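Local coordinates for muconate lactonizing enzyme (Corynebacterium glutamicum, PDB 3I4K), which belongs to the enolase superfamily, joining an N-terminal alpha/beta domain to a barrel domain that carries a magnesium ion, at residues A[287-292]-A[319-324]; A[113-118]-A[281-286]; A[182-187]-A[220-225]; A[157-162]-A[166-171]. One frame throughout, in Å; residues are numbered along the deposited sequence.

Interaction 1 (A[287-292]-A[319-324]); sequences KIAAIA and ASTKAI
Thr-321 brings its methyl against that of Ala-289, with Thr-321 CG2 3.8 Å from Ala-289 CB. The first torsion of Thr-321 (chi1 -56°) explains the division of labour between its two branches: CG2 lies anti to the backbone N and meets the helix, while OG1 stays beside that N and turns to polar partners. OG1 is hydrogen-bonded to the carbonyl of Phe-317, one turn back in helix 308-320, and to Lys-286 NZ, so the buried hydroxyl is satisfied without using residues 287-292. From Thr-321 the chain enters a type I beta turn, closed by Ile-324 N on Thr-321 O at 3.1 Å. Lys-322 takes the exposed corner. In the enolase-superfamily barrel this turn leads out of helix 308-320, and it lies against helix 282-294, which itself packs on strands 271-274 and 298-301 and, through Ala-290, on Lys-287 of the second subunit. Ala-323, the third residue of the turn, has its CB directed at the helix. That methyl is 4.0 Å from Ala-289 CB and also 4.0 Å from Ala-289 O, so it touches the side chain and the carbonyl of one residue. The small side chains permit a close backbone approach, the CA atoms of Ala-289 and Ala-323 being 5.9 Å apart. At Ile-324 the CB turns away from the helix, and the side chain packs on Leu-274 and Cys-299 of the two strands.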
loop_
_atom_site.group_PDB
_atom_site.type_symbol
_atom_site.label_atom_id
_atom_site.label_comp_id
_atom_site.label_asym_id
_atom_site.label_seq_id
_atom_site.Cartn_x
_atom_site.Cartn_y
_atom_site.Cartn_z
ATOM N N LYS A 287 -3.556 0.362 -1.855
ATOM C CA LYS A 287 -3.789 1.543 -1.032
ATOM C C LYS A 287 -5.127 1.441 -0.310
ATOM O O LYS A 287 -5.224 1.769 0.876
ATOM C CB LYS A 287 -3.738 2.806 -1.892
ATOM C CG LYS A 287 -2.414 2.966 -2.647
ATOM C CD LYS A 287 -2.385 4.273 -3.412
ATOM C CE LYS A 287 -1.151 4.384 -4.294
ATOM N NZ LYS A 287 -1.206 5.632 -5.096
ATOM N N ILE A 288 -6.157 0.973 -1.014
ATOM C CA ILE A 288 -7.472 0.831 -0.392
ATOM C C ILE A 288 -7.328 -0.095 0.811
ATOM O O ILE A 288 -7.814 0.198 1.900
ATOM C CB ILE A 288 -8.520 0.192 -1.355
ATOM C CG1 ILE A 288 -8.701 1.048 -2.614
ATOM C CG2 ILE A 288 -9.851 0.021 -0.620
ATOM C CD1 ILE A 288 -9.448 2.384 -2.420
ATOM N N ALA A 289 -6.651 -1.221 0.606
ATOM C CA ALA A 289 -6.465 -2.199 1.671
ATOM C C ALA A 289 -5.716 -1.635 2.881
ATOM O O ALA A 289 -6.083 -1.904 4.032
ATOM C CB ALA A 289 -5.733 -3.424 1.129
ATOM N N ALA A 290 -4.665 -0.864 2.613
ATOM C CA ALA A 290 -3.853 -0.265 3.676
ATOM C C ALA A 290 -4.702 0.635 4.569
ATOM O O ALA A 290 -4.628 0.555 5.790
ATOM C CB ALA A 290 -2.721 0.552 3.069
ATOM N N ILE A 291 -5.502 1.493 3.939
ATOM C CA ILE A 291 -6.353 2.418 4.672
ATOM C C ILE A 291 -7.429 1.660 5.445
ATOM O O ILE A 291 -7.601 1.872 6.640
ATOM C CB ILE A 291 -6.971 3.445 3.705
ATOM C CG1 ILE A 291 -5.851 4.326 3.138
ATOM C CG2 ILE A 291 -8.030 4.284 4.413
ATOM C CD1 ILE A 291 -6.235 5.068 1.871
ATOM N N ALA A 292 -8.143 0.767 4.773
ATOM C CA ALA A 292 -9.179 -0.019 5.442
ATOM C C ALA A 292 -8.595 -0.750 6.666
ATOM O O ALA A 292 -9.118 -0.650 7.784
ATOM C CB ALA A 292 -9.777 -1.031 4.457
ATOM N N ALA A 319 -4.504 -13.122 -3.142
ATOM C CA ALA A 319 -3.474 -14.065 -2.729
ATOM C C ALA A 319 -2.346 -13.392 -1.958
ATOM O O ALA A 319 -1.725 -14.009 -1.093
ATOM C CB ALA A 319 -2.904 -14.787 -3.944
ATOM N N SER A 320 -2.097 -12.126 -2.264
ATOM C CA SER A 320 -1.015 -11.379 -1.636
ATOM C C SER A 320 -1.455 -10.315 -0.636
ATOM O O SER A 320 -0.616 -9.622 -0.062
ATOM C CB SER A 320 -0.188 -10.707 -2.721
ATOM O OG SER A 320 -0.982 -9.768 -3.425
ATOM N N THR A 321 -2.757 -10.186 -0.416
ATOM C CA THR A 321 -3.259 -9.161 0.492
ATOM C C THR A 321 -3.954 -9.726 1.729
ATOM O O THR A 321 -5.090 -10.180 1.673
ATOM C CB THR A 321 -4.205 -8.227 -0.262
ATOM O OG1 THR A 321 -3.513 -7.687 -1.405
ATOM C CG2 THR A 321 -4.664 -7.088 0.638
ATOM N N LYS A 322 -3.257 -9.679 2.854
ATOM C CA LYS A 322 -3.783 -10.200 4.107
ATOM C C LYS A 322 -5.055 -9.472 4.544
ATOM O O LYS A 322 -5.943 -10.072 5.165
ATOM C CB LYS A 322 -2.713 -10.070 5.190
ATOM C CG LYS A 322 -2.755 -11.128 6.269
ATOM C CD LYS A 322 -3.903 -10.945 7.212
ATOM C CE LYS A 322 -3.900 -12.042 8.265
ATOM N NZ LYS A 322 -3.994 -13.384 7.646
ATOM N N ALA A 323 -5.134 -8.187 4.224
ATOM C CA ALA A 323 -6.282 -7.362 4.594
ATOM C C ALA A 323 -7.587 -7.780 3.894
ATOM O O ALA A 323 -8.654 -7.266 4.234
ATOM C CB ALA A 323 -5.977 -5.894 4.326
ATOM N N ILE A 324 -7.502 -8.672 2.898
ATOM C CA ILE A 324 -8.724 -9.181 2.259
ATOM C C ILE A 324 -9.057 -10.205 3.318
ATOM O O ILE A 324 -8.606 -11.348 3.275
ATOM C CB ILE A 324 -8.472 -9.906 0.934
ATOM C CG1 ILE A 324 -8.049 -8.914 -0.144
ATOM C CG2 ILE A 324 -9.759 -10.648 0.508
ATOM C CD1 ILE A 324 -9.158 -7.957 -0.581
#

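Interaction 2 (A[113-118]-A[281-286]); sequences AMHDAW and GLLESK
His-115 lays one face of its imidazole over the CD1 methyl of Leu-282, a CH-pi contact with CD1 3.7 Å from the ring centroid and 22° off the ring normal. The methyl is displaced toward the rim, and its shortest approach is to His-115 CG, at 3.5 Å. Leu-283 comes from another direction: its CD2 lies in the ring plane at the edge, 3.8 Å from His-115 NE2. One leucine therefore supports the ring from a face while the next in sequence closes on the far edge. With chi1 at -86°, His-115 CG sits anti to its own carbonyl carbon, and the ring extends from helix 104-121 to the first turn of helix 282-294. The contact thus joins the N-terminal domain to a helix of the barrel domain. Gly-281 is the N-cap residue of that helix, with a positive phi (125°). Its carbonyl O is gripped twice, by Ser-285 OG at 2.7 Å and Ser-285 N at 3.1 Å, the two donors arriving from opposite faces of the carbonyl plane. Asp-111 of helix 104-121 accepts a hydrogen bond from Leu-282 N, giving the junction a polar link as well. Between the two segments themselves no hydrogen bond forms, so toward 281-286 the imidazole probably acts as a flat packing surface, through CH-pi and van der Waals contact.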
loop_
_atom_site.group_PDB
_atom_site.type_symbol
_atom_site.label_atom_id
_atom_site.label_comp_id
_atom_site.label_asym_id
_atom_site.label_seq_id
_atom_site.Cartn_x
_atom_site.Cartn_y
_atom_site.Cartn_z
ATOM N N ALA A 113 -2.710 -4.982 -17.237
ATOM C CA ALA A 113 -2.006 -5.419 -18.440
ATOM C C ALA A 113 -0.501 -5.278 -18.226
ATOM O O ALA A 113 0.267 -6.160 -18.597
ATOM C CB ALA A 113 -2.446 -4.591 -19.648
HETATM N N MSE A 114 -0.088 -4.173 -17.616
HETATM C CA MSE A 114 1.323 -3.939 -17.352
HETATM C C MSE A 114 1.891 -4.926 -16.338
HETATM O O MSE A 114 3.027 -5.385 -16.474
HETATM C CB MSE A 114 1.544 -2.505 -16.879
HETATM C CG MSE A 114 1.407 -1.499 -18.001
HETATM SE SE MSE A 114 2.227 0.185 -17.579
HETATM C CE MSE A 114 3.978 -0.452 -17.079
ATOM N N HIS A 115 1.098 -5.255 -15.327
ATOM C CA HIS A 115 1.528 -6.200 -14.311
ATOM C C HIS A 115 1.711 -7.572 -14.945
ATOM O O HIS A 115 2.698 -8.259 -14.684
ATOM C CB HIS A 115 0.495 -6.281 -13.185
ATOM C CG HIS A 115 0.674 -5.240 -12.121
ATOM N ND1 HIS A 115 1.495 -5.425 -11.029
ATOM C CD2 HIS A 115 0.151 -3.998 -11.993
ATOM C CE1 HIS A 115 1.470 -4.342 -10.274
ATOM N NE2 HIS A 115 0.662 -3.460 -10.837
ATOM N N ASP A 116 0.753 -7.968 -15.777
ATOM C CA ASP A 116 0.820 -9.262 -16.451
ATOM C C ASP A 116 2.084 -9.337 -17.321
ATOM O O ASP A 116 2.907 -10.233 -17.158
ATOM C CB ASP A 116 -0.449 -9.465 -17.297
ATOM C CG ASP A 116 -0.646 -10.911 -17.748
ATOM O OD1 ASP A 116 -0.291 -11.847 -16.995
ATOM O OD2 ASP A 116 -1.191 -11.109 -18.855
ATOM N N ALA A 117 2.241 -8.373 -18.223
ATOM C CA ALA A 117 3.394 -8.326 -19.115
ATOM C C ALA A 117 4.727 -8.392 -18.365
ATOM O O ALA A 117 5.674 -9.037 -18.820
ATOM C CB ALA A 117 3.337 -7.056 -19.966
ATOM N N TRP A 118 4.792 -7.729 -17.216
ATOM C CA TRP A 118 6.008 -7.700 -16.405
ATOM C C TRP A 118 6.241 -9.015 -15.646
ATOM O O TRP A 118 7.352 -9.551 -15.641
ATOM C CB TRP A 118 5.934 -6.523 -15.427
ATOM C CG TRP A 118 7.254 -6.073 -14.864
ATOM C CD1 TRP A 118 8.501 -6.396 -15.322
ATOM C CD2 TRP A 118 7.452 -5.164 -13.775
ATOM N NE1 TRP A 118 9.462 -5.742 -14.588
ATOM C CE2 TRP A 118 8.845 -4.978 -13.632
ATOM C CE3 TRP A 118 6.583 -4.486 -12.907
ATOM C CZ2 TRP A 118 9.391 -4.142 -12.654
ATOM C CZ3 TRP A 118 7.127 -3.655 -11.936
ATOM C CH2 TRP A 118 8.518 -3.490 -11.818
ATOM N N GLY A 281 -6.669 -0.290 -10.691
ATOM C CA GLY A 281 -5.423 -1.037 -10.710
ATOM C C GLY A 281 -5.040 -1.788 -9.452
ATOM O O GLY A 281 -5.665 -1.653 -8.394
ATOM N N LEU A 282 -3.986 -2.585 -9.573
ATOM C CA LEU A 282 -3.491 -3.357 -8.448
ATOM C C LEU A 282 -2.737 -2.441 -7.467
ATOM O O LEU A 282 -2.738 -2.683 -6.265
ATOM C CB LEU A 282 -2.579 -4.480 -8.953
ATOM C CG LEU A 282 -3.298 -5.557 -9.773
ATOM C CD1 LEU A 282 -2.298 -6.299 -10.648
ATOM C CD2 LEU A 282 -4.022 -6.524 -8.825
ATOM N N LEU A 283 -2.102 -1.387 -7.973
ATOM C CA LEU A 283 -1.386 -0.478 -7.083
ATOM C C LEU A 283 -2.406 0.258 -6.206
ATOM O O LEU A 283 -2.275 0.280 -4.983
ATOM C CB LEU A 283 -0.539 0.541 -7.872
ATOM C CG LEU A 283 0.567 0.004 -8.794
ATOM C CD1 LEU A 283 1.386 1.168 -9.340
ATOM C CD2 LEU A 283 1.472 -0.960 -8.046
ATOM N N GLU A 284 -3.423 0.846 -6.829
ATOM C CA GLU A 284 -4.456 1.561 -6.086
ATOM C C GLU A 284 -5.151 0.648 -5.098
ATOM O O GLU A 284 -5.423 1.050 -3.968
ATOM C CB GLU A 284 -5.485 2.174 -7.035
ATOM C CG GLU A 284 -4.947 3.361 -7.816
ATOM C CD GLU A 284 -4.413 4.458 -6.905
ATOM O OE1 GLU A 284 -5.197 4.986 -6.091
ATOM O OE2 GLU A 284 -3.217 4.797 -6.997
ATOM N N SER A 285 -5.426 -0.584 -5.522
ATOM C CA SER A 285 -6.079 -1.562 -4.663
ATOM C C SER A 285 -5.272 -1.810 -3.380
ATOM O O SER A 285 -5.851 -2.053 -2.318
ATOM C CB SER A 285 -6.273 -2.883 -5.411
ATOM O OG SER A 285 -7.223 -2.757 -6.458
ATOM N N LYS A 286 -3.944 -1.789 -3.475
ATOM C CA LYS A 286 -3.114 -1.983 -2.277
ATOM C C LYS A 286 -3.352 -0.832 -1.303
ATOM O O LYS A 286 -3.343 -1.017 -0.080
ATOM C CB LYS A 286 -1.620 -2.015 -2.629
ATOM C CG LYS A 286 -1.093 -3.360 -3.100
ATOM C CD LYS A 286 -1.270 -4.440 -2.038
ATOM C CE LYS A 286 -0.577 -5.722 -2.448
ATOM N NZ LYS A 286 -0.759 -6.769 -1.408
#

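Interaction 3 (A[182-187]-A[220-225]); sequences RRVAEL and AGVELF
Ala-185, in mid-helix, and Ala-220, at the turn between helix 207-219 and strand 224-226, bring their CA atoms to 5.5 Å, the nearest backbone approach of the two segments. Just after Ala-220 the chain leaves its helix in a Schellman motif, where Gly-221 takes a positive phi of 110°, a backbone conformation in which a CB would collide with the carbonyl O of Ala-220, which accounts for the glycine. The reversal lets Ala-220 and Val-222 both direct their CB toward helix 177-189. Ala-220 CB rests 4.0 Å from Ala-185 CB and equally 4.0 Å from Ala-185 CA, so the methyl lies against the backbone as well as against its counterpart. One residue earlier on the helix, Val-184 CG1 meets Val-222 CG2 at 4.1 Å. The two valines cross at about a right angle and use different branches: CG1 of Val-184 is anti to its backbone N (chi1 173°), whereas CG2 of Val-222 is the branch beside its own N. The other methyl of Val-184, CG2, lies 3.9 Å above the plane of the Arg-183 guanidinium, toward its rim, a group fixed by a salt bridge to Asp-180. All the contacts between the segments are apolar. Leu-217 of helix 207-219 packs on both Val-184 and Val-222, Ile-199 of strand 196-200 on Val-184, and residues 224-225 go on into the barrel sheet beside strand 196-200, placing the contact where two successive barrel helices meet its outer wall.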
loop_
_atom_site.group_PDB
_atom_site.type_symbol
_atom_site.label_atom_id
_atom_site.label_comp_id
_atom_site.label_asym_id
_atom_site.label_seq_id
_atom_site.Cartn_x
_atom_site.Cartn_y
_atom_site.Cartn_z
ATOM N N ARG A 182 -40.126 -8.249 1.041
ATOM C CA ARG A 182 -40.862 -9.478 1.307
ATOM C C ARG A 182 -40.165 -10.653 0.625
ATOM O O ARG A 182 -39.980 -11.711 1.221
ATOM C CB ARG A 182 -42.296 -9.329 0.786
ATOM C CG ARG A 182 -43.367 -10.017 1.627
ATOM C CD ARG A 182 -44.471 -9.022 1.986
ATOM N NE ARG A 182 -44.906 -8.260 0.815
ATOM C CZ ARG A 182 -45.373 -7.015 0.862
ATOM N NH1 ARG A 182 -45.475 -6.387 2.027
ATOM N NH2 ARG A 182 -45.717 -6.388 -0.260
ATOM N N ARG A 183 -39.769 -10.439 -0.625
ATOM C CA ARG A 183 -39.083 -11.438 -1.430
ATOM C C ARG A 183 -37.833 -11.954 -0.722
ATOM O O ARG A 183 -37.632 -13.166 -0.594
ATOM C CB ARG A 183 -38.693 -10.825 -2.777
ATOM C CG ARG A 183 -37.945 -11.754 -3.709
ATOM C CD ARG A 183 -37.592 -11.046 -5.014
ATOM N NE ARG A 183 -36.626 -9.963 -4.829
ATOM C CZ ARG A 183 -35.307 -10.104 -4.954
ATOM N NH1 ARG A 183 -34.788 -11.287 -5.266
ATOM N NH2 ARG A 183 -34.503 -9.058 -4.780
ATOM N N VAL A 184 -36.999 -11.025 -0.260
ATOM C CA VAL A 184 -35.756 -11.373 0.424
ATOM C C VAL A 184 -35.992 -11.936 1.827
ATOM O O VAL A 184 -35.358 -12.916 2.218
ATOM C CB VAL A 184 -34.809 -10.143 0.508
ATOM C CG1 VAL A 184 -33.600 -10.464 1.368
ATOM C CG2 VAL A 184 -34.355 -9.749 -0.895
ATOM N N ALA A 185 -36.897 -11.322 2.584
ATOM C CA ALA A 185 -37.177 -11.804 3.928
ATOM C C ALA A 185 -37.637 -13.255 3.859
ATOM O O ALA A 185 -37.170 -14.102 4.623
ATOM C CB ALA A 185 -38.248 -10.944 4.589
ATOM N N GLU A 186 -38.553 -13.537 2.932
ATOM C CA GLU A 186 -39.096 -14.883 2.759
ATOM C C GLU A 186 -38.020 -15.868 2.344
ATOM O O GLU A 186 -38.002 -17.014 2.793
ATOM C CB GLU A 186 -40.231 -14.877 1.722
ATOM C CG GLU A 186 -41.570 -14.369 2.268
ATOM C CD GLU A 186 -42.675 -14.304 1.211
ATOM O OE1 GLU A 186 -42.863 -15.295 0.469
ATOM O OE2 GLU A 186 -43.366 -13.262 1.133
ATOM N N LEU A 187 -37.118 -15.424 1.484
ATOM C CA LEU A 187 -36.042 -16.289 1.040
ATOM C C LEU A 187 -35.110 -16.573 2.209
ATOM O O LEU A 187 -34.504 -17.644 2.284
ATOM C CB LEU A 187 -35.274 -15.621 -0.102
ATOM C CG LEU A 187 -33.994 -16.300 -0.578
ATOM C CD1 LEU A 187 -33.692 -15.842 -1.989
ATOM C CD2 LEU A 187 -32.843 -15.959 0.355
ATOM N N ALA A 220 -35.042 -10.798 9.768
ATOM C CA ALA A 220 -35.139 -12.033 8.989
ATOM C C ALA A 220 -33.809 -12.780 8.898
ATOM O O ALA A 220 -33.755 -13.902 8.393
ATOM C CB ALA A 220 -35.659 -11.731 7.585
ATOM N N GLY A 221 -32.735 -12.149 9.362
ATOM C CA GLY A 221 -31.446 -12.811 9.325
ATOM C C GLY A 221 -30.409 -12.293 8.352
ATOM O O GLY A 221 -29.294 -12.809 8.341
ATOM N N VAL A 222 -30.736 -11.300 7.529
ATOM C CA VAL A 222 -29.735 -10.775 6.601
ATOM C C VAL A 222 -28.595 -10.183 7.448
ATOM O O VAL A 222 -28.833 -9.358 8.327
ATOM C CB VAL A 222 -30.333 -9.694 5.671
ATOM C CG1 VAL A 222 -29.240 -9.083 4.819
ATOM C CG2 VAL A 222 -31.402 -10.312 4.780
ATOM N N GLU A 223 -27.364 -10.606 7.174
ATOM C CA GLU A 223 -26.202 -10.167 7.953
ATOM C C GLU A 223 -25.393 -9.021 7.390
ATOM O O GLU A 223 -24.506 -8.512 8.065
ATOM C CB GLU A 223 -25.215 -11.319 8.142
ATOM C CG GLU A 223 -25.791 -12.607 8.634
ATOM C CD GLU A 223 -24.695 -13.585 8.993
ATOM O OE1 GLU A 223 -23.770 -13.761 8.167
ATOM O OE2 GLU A 223 -24.756 -14.168 10.095
ATOM N N LEU A 224 -25.661 -8.626 6.159
ATOM C CA LEU A 224 -24.863 -7.567 5.582
ATOM C C LEU A 224 -25.620 -6.763 4.550
ATOM O O LEU A 224 -26.190 -7.322 3.611
ATOM C CB LEU A 224 -23.599 -8.171 4.946
ATOM C CG LEU A 224 -22.566 -7.199 4.362
ATOM C CD1 LEU A 224 -21.755 -6.590 5.488
ATOM C CD2 LEU A 224 -21.629 -7.934 3.420
ATOM N N PHE A 225 -25.623 -5.450 4.725
ATOM C CA PHE A 225 -26.290 -4.576 3.774
ATOM C C PHE A 225 -25.260 -3.840 2.922
ATOM O O PHE A 225 -24.638 -2.873 3.378
ATOM C CB PHE A 225 -27.172 -3.550 4.493
ATOM C CG PHE A 225 -28.186 -4.150 5.429
ATOM C CD1 PHE A 225 -28.882 -5.304 5.087
ATOM C CD2 PHE A 225 -28.479 -3.526 6.639
ATOM C CE1 PHE A 225 -29.865 -5.828 5.945
ATOM C CE2 PHE A 225 -29.445 -4.032 7.491
ATOM C CZ PHE A 225 -30.144 -5.190 7.145
#

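Interaction 4 (A[157-162]-A[166-171]); sequences EERIEE and RSFKLK. With ACY (acetic acid), chain I.
Ile-160, in the last turn of helix 149-163, and Arg-166, just before strand 167-171, have the nearest CA atoms, 7.1 Å apart; the closer side-chain contact is made by Phe-168, two residues further on. The two elements belong to a beta-alpha-beta unit of the barrel, completed by strand 137-144. Phe-168 points at the helix and pushes the far end of its ring against two consecutive residues. Arg-159 CB approaches at the edge, near the ring plane, 3.5 Å from Phe-168 CE1. Ile-160 CG1 meets the other side of the ring's end, 3.7 Å from Phe-168 CE2, its side chain crossing the phenylalanine at about a right angle. Phe-168 CZ lies within reach of both, 3.7 Å from Arg-159 CB and 3.8 Å from Ile-160 CG1. Beyond CB the arginine bends at chi2 and chi3 (-63° and -51°), which carries its guanidinium away from the ring to a hydrogen bond with Gln-334 and a cation-pi contact with Trp-142. The packing therefore falls to its aliphatic base. Alternation along the strand turns Lys-169 from the helix to the barrel interior, where its NZ forms salt bridges with Glu-329 and with the magnesium ligand Glu-226. The lysine chain is extended beyond CG, and Lys-169 NZ donates a hydrogen bond of 2.8 Å to OXT of a bound acetic acid.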
loop_
_atom_site.group_PDB
_atom_site.type_symbol
_atom_site.label_atom_id
_atom_site.label_comp_id
_atom_site.label_asym_id
_atom_site.label_seq_id
_atom_site.Cartn_x
_atom_site.Cartn_y
_atom_site.Cartn_z
ATOM N N GLU A 157 -30.083 -23.652 -3.451
ATOM C CA GLU A 157 -30.001 -25.101 -3.194
ATOM C C GLU A 157 -29.023 -25.758 -4.169
ATOM O O GLU A 157 -28.168 -26.559 -3.782
ATOM C CB GLU A 157 -31.372 -25.758 -3.375
ATOM C CG GLU A 157 -32.477 -25.153 -2.550
ATOM C CD GLU A 157 -32.308 -25.416 -1.074
ATOM O OE1 GLU A 157 -31.180 -25.250 -0.568
ATOM O OE2 GLU A 157 -33.310 -25.782 -0.420
ATOM N N GLU A 158 -29.164 -25.413 -5.443
ATOM C CA GLU A 158 -28.297 -25.970 -6.465
ATOM C C GLU A 158 -26.849 -25.599 -6.174
ATOM O O GLU A 158 -25.976 -26.468 -6.120
ATOM C CB GLU A 158 -28.716 -25.461 -7.846
ATOM C CG GLU A 158 -27.811 -25.929 -8.978
ATOM C CD GLU A 158 -28.397 -25.649 -10.358
ATOM O OE1 GLU A 158 -28.809 -24.495 -10.619
ATOM O OE2 GLU A 158 -28.438 -26.587 -11.186
ATOM N N ARG A 159 -26.602 -24.308 -5.970
ATOM C CA ARG A 159 -25.254 -23.830 -5.686
ATOM C C ARG A 159 -24.654 -24.515 -4.461
ATOM O O ARG A 159 -23.499 -24.942 -4.484
ATOM C CB ARG A 159 -25.255 -22.312 -5.477
ATOM C CG ARG A 159 -25.586 -21.492 -6.719
ATOM C CD ARG A 159 -24.552 -21.670 -7.828
ATOM N NE ARG A 159 -23.192 -21.454 -7.346
ATOM C CZ ARG A 159 -22.128 -21.327 -8.135
ATOM N NH1 ARG A 159 -22.266 -21.394 -9.454
ATOM N NH2 ARG A 159 -20.925 -21.134 -7.607
ATOM N N ILE A 160 -25.434 -24.625 -3.394
ATOM C CA ILE A 160 -24.938 -25.256 -2.180
ATOM C C ILE A 160 -24.440 -26.663 -2.474
ATOM O O ILE A 160 -23.316 -27.029 -2.125
ATOM C CB ILE A 160 -26.037 -25.341 -1.094
ATOM C CG1 ILE A 160 -26.347 -23.941 -0.555
ATOM C CG2 ILE A 160 -25.586 -26.265 0.034
ATOM C CD1 ILE A 160 -27.449 -23.903 0.484
ATOM N N GLU A 161 -25.290 -27.440 -3.134
ATOM C CA GLU A 161 -24.979 -28.820 -3.462
ATOM C C GLU A 161 -23.894 -29.027 -4.511
ATOM O O GLU A 161 -23.137 -29.993 -4.432
ATOM C CB GLU A 161 -26.260 -29.533 -3.898
ATOM C CG GLU A 161 -26.739 -30.576 -2.905
ATOM C CD GLU A 161 -25.863 -31.817 -2.913
ATOM O OE1 GLU A 161 -25.904 -32.564 -3.915
ATOM O OE2 GLU A 161 -25.129 -32.039 -1.925
ATOM N N GLU A 162 -23.793 -28.120 -5.475
ATOM C CA GLU A 162 -22.808 -28.284 -6.533
ATOM C C GLU A 162 -21.485 -27.538 -6.394
ATOM O O GLU A 162 -20.479 -27.964 -6.960
ATOM C CB GLU A 162 -23.439 -27.934 -7.880
ATOM C CG GLU A 162 -22.518 -28.174 -9.063
ATOM C CD GLU A 162 -23.123 -27.737 -10.382
ATOM O OE1 GLU A 162 -22.456 -27.917 -11.423
ATOM O OE2 GLU A 162 -24.262 -27.212 -10.380
ATOM N N ARG A 166 -20.963 -21.090 0.982
ATOM C CA ARG A 166 -21.498 -20.978 2.330
ATOM C C ARG A 166 -22.134 -19.604 2.555
ATOM O O ARG A 166 -22.723 -19.346 3.602
ATOM C CB ARG A 166 -20.376 -21.206 3.344
ATOM C CG ARG A 166 -19.441 -22.352 2.971
ATOM C CD ARG A 166 -19.022 -23.113 4.210
ATOM N NE ARG A 166 -20.193 -23.600 4.939
ATOM C CZ ARG A 166 -20.139 -24.264 6.090
ATOM N NH1 ARG A 166 -18.966 -24.526 6.656
ATOM N NH2 ARG A 166 -21.261 -24.676 6.672
ATOM N N SER A 167 -22.002 -18.725 1.567
ATOM C CA SER A 167 -22.575 -17.389 1.651
ATOM C C SER A 167 -23.161 -16.967 0.304
ATOM O O SER A 167 -22.596 -17.258 -0.763
ATOM C CB SER A 167 -21.512 -16.368 2.104
ATOM O OG SER A 167 -20.571 -16.100 1.075
ATOM N N PHE A 168 -24.294 -16.273 0.373
ATOM C CA PHE A 168 -24.996 -15.799 -0.812
ATOM C C PHE A 168 -25.375 -14.320 -0.716
ATOM O O PHE A 168 -25.807 -13.837 0.328
ATOM C CB PHE A 168 -26.250 -16.650 -1.026
ATOM C CG PHE A 168 -25.950 -18.066 -1.407
ATOM C CD1 PHE A 168 -25.677 -18.398 -2.734
ATOM C CD2 PHE A 168 -25.891 -19.063 -0.437
ATOM C CE1 PHE A 168 -25.347 -19.703 -3.089
ATOM C CE2 PHE A 168 -25.562 -20.368 -0.780
ATOM C CZ PHE A 168 -25.289 -20.689 -2.108
ATOM N N LYS A 169 -25.203 -13.618 -1.828
ATOM C CA LYS A 169 -25.518 -12.196 -1.928
ATOM C C LYS A 169 -26.717 -12.020 -2.871
ATOM O O LYS A 169 -26.687 -12.476 -4.022
ATOM C CB LYS A 169 -24.295 -11.454 -2.464
ATOM C CG LYS A 169 -24.505 -10.008 -2.850
ATOM C CD LYS A 169 -23.211 -9.470 -3.433
ATOM C CE LYS A 169 -23.426 -8.216 -4.231
ATOM N NZ LYS A 169 -22.114 -7.655 -4.647
ATOM N N LEU A 170 -27.764 -11.364 -2.373
ATOM C CA LEU A 170 -28.988 -11.124 -3.139
ATOM C C LEU A 170 -29.132 -9.671 -3.598
ATOM O O LEU A 170 -29.292 -8.762 -2.776
ATOM C CB LEU A 170 -30.207 -11.484 -2.290
ATOM C CG LEU A 170 -30.271 -12.909 -1.743
ATOM C CD1 LEU A 170 -31.333 -13.014 -0.668
ATOM C CD2 LEU A 170 -30.559 -13.853 -2.885
ATOM N N LYS A 171 -29.085 -9.451 -4.908
ATOM C CA LYS A 171 -29.236 -8.107 -5.445
ATOM C C LYS A 171 -30.699 -7.686 -5.267
ATOM O O LYS A 171 -31.597 -8.520 -5.330
ATOM C CB LYS A 171 -28.840 -8.079 -6.931
ATOM C CG LYS A 171 -27.326 -8.179 -7.186
ATOM C CD LYS A 171 -26.997 -8.439 -8.660
ATOM C CE LYS A 171 -25.517 -8.201 -8.999
ATOM N NZ LYS A 171 -24.519 -9.082 -8.320
HETATM C C ACY I . -21.681 -4.954 -7.550
HETATM O O ACY I . -22.195 -3.852 -7.456
HETATM O OXT ACY I . -21.300 -5.611 -6.454
HETATM C CH3 ACY I . -21.463 -5.589 -8.900
#

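Three of the four contacts lie wholly in the barrel domain; interaction 2 alone joins it to the N-terminal domain. In chain order, 113-118 comes first, then interactions 4 and 3 in succession, then 281-286 and finally interaction 1. Interactions 3 and 4, with centres 14 Å apart, touch through Leu-187 and Leu-170 and belong to consecutive strand-helix elements of the barrel. Interactions 1 and 2 are also 14 Å apart and meet where Lys-286 NZ approaches Thr-321 OG1. The two pairs are remote: the centres of interactions 2 and 3 are 37 Å apart, on opposite sides of the chain's centre. Helix 282-294 thus serves both the barrel, in interaction 1, and the interdomain junction, in interaction 2.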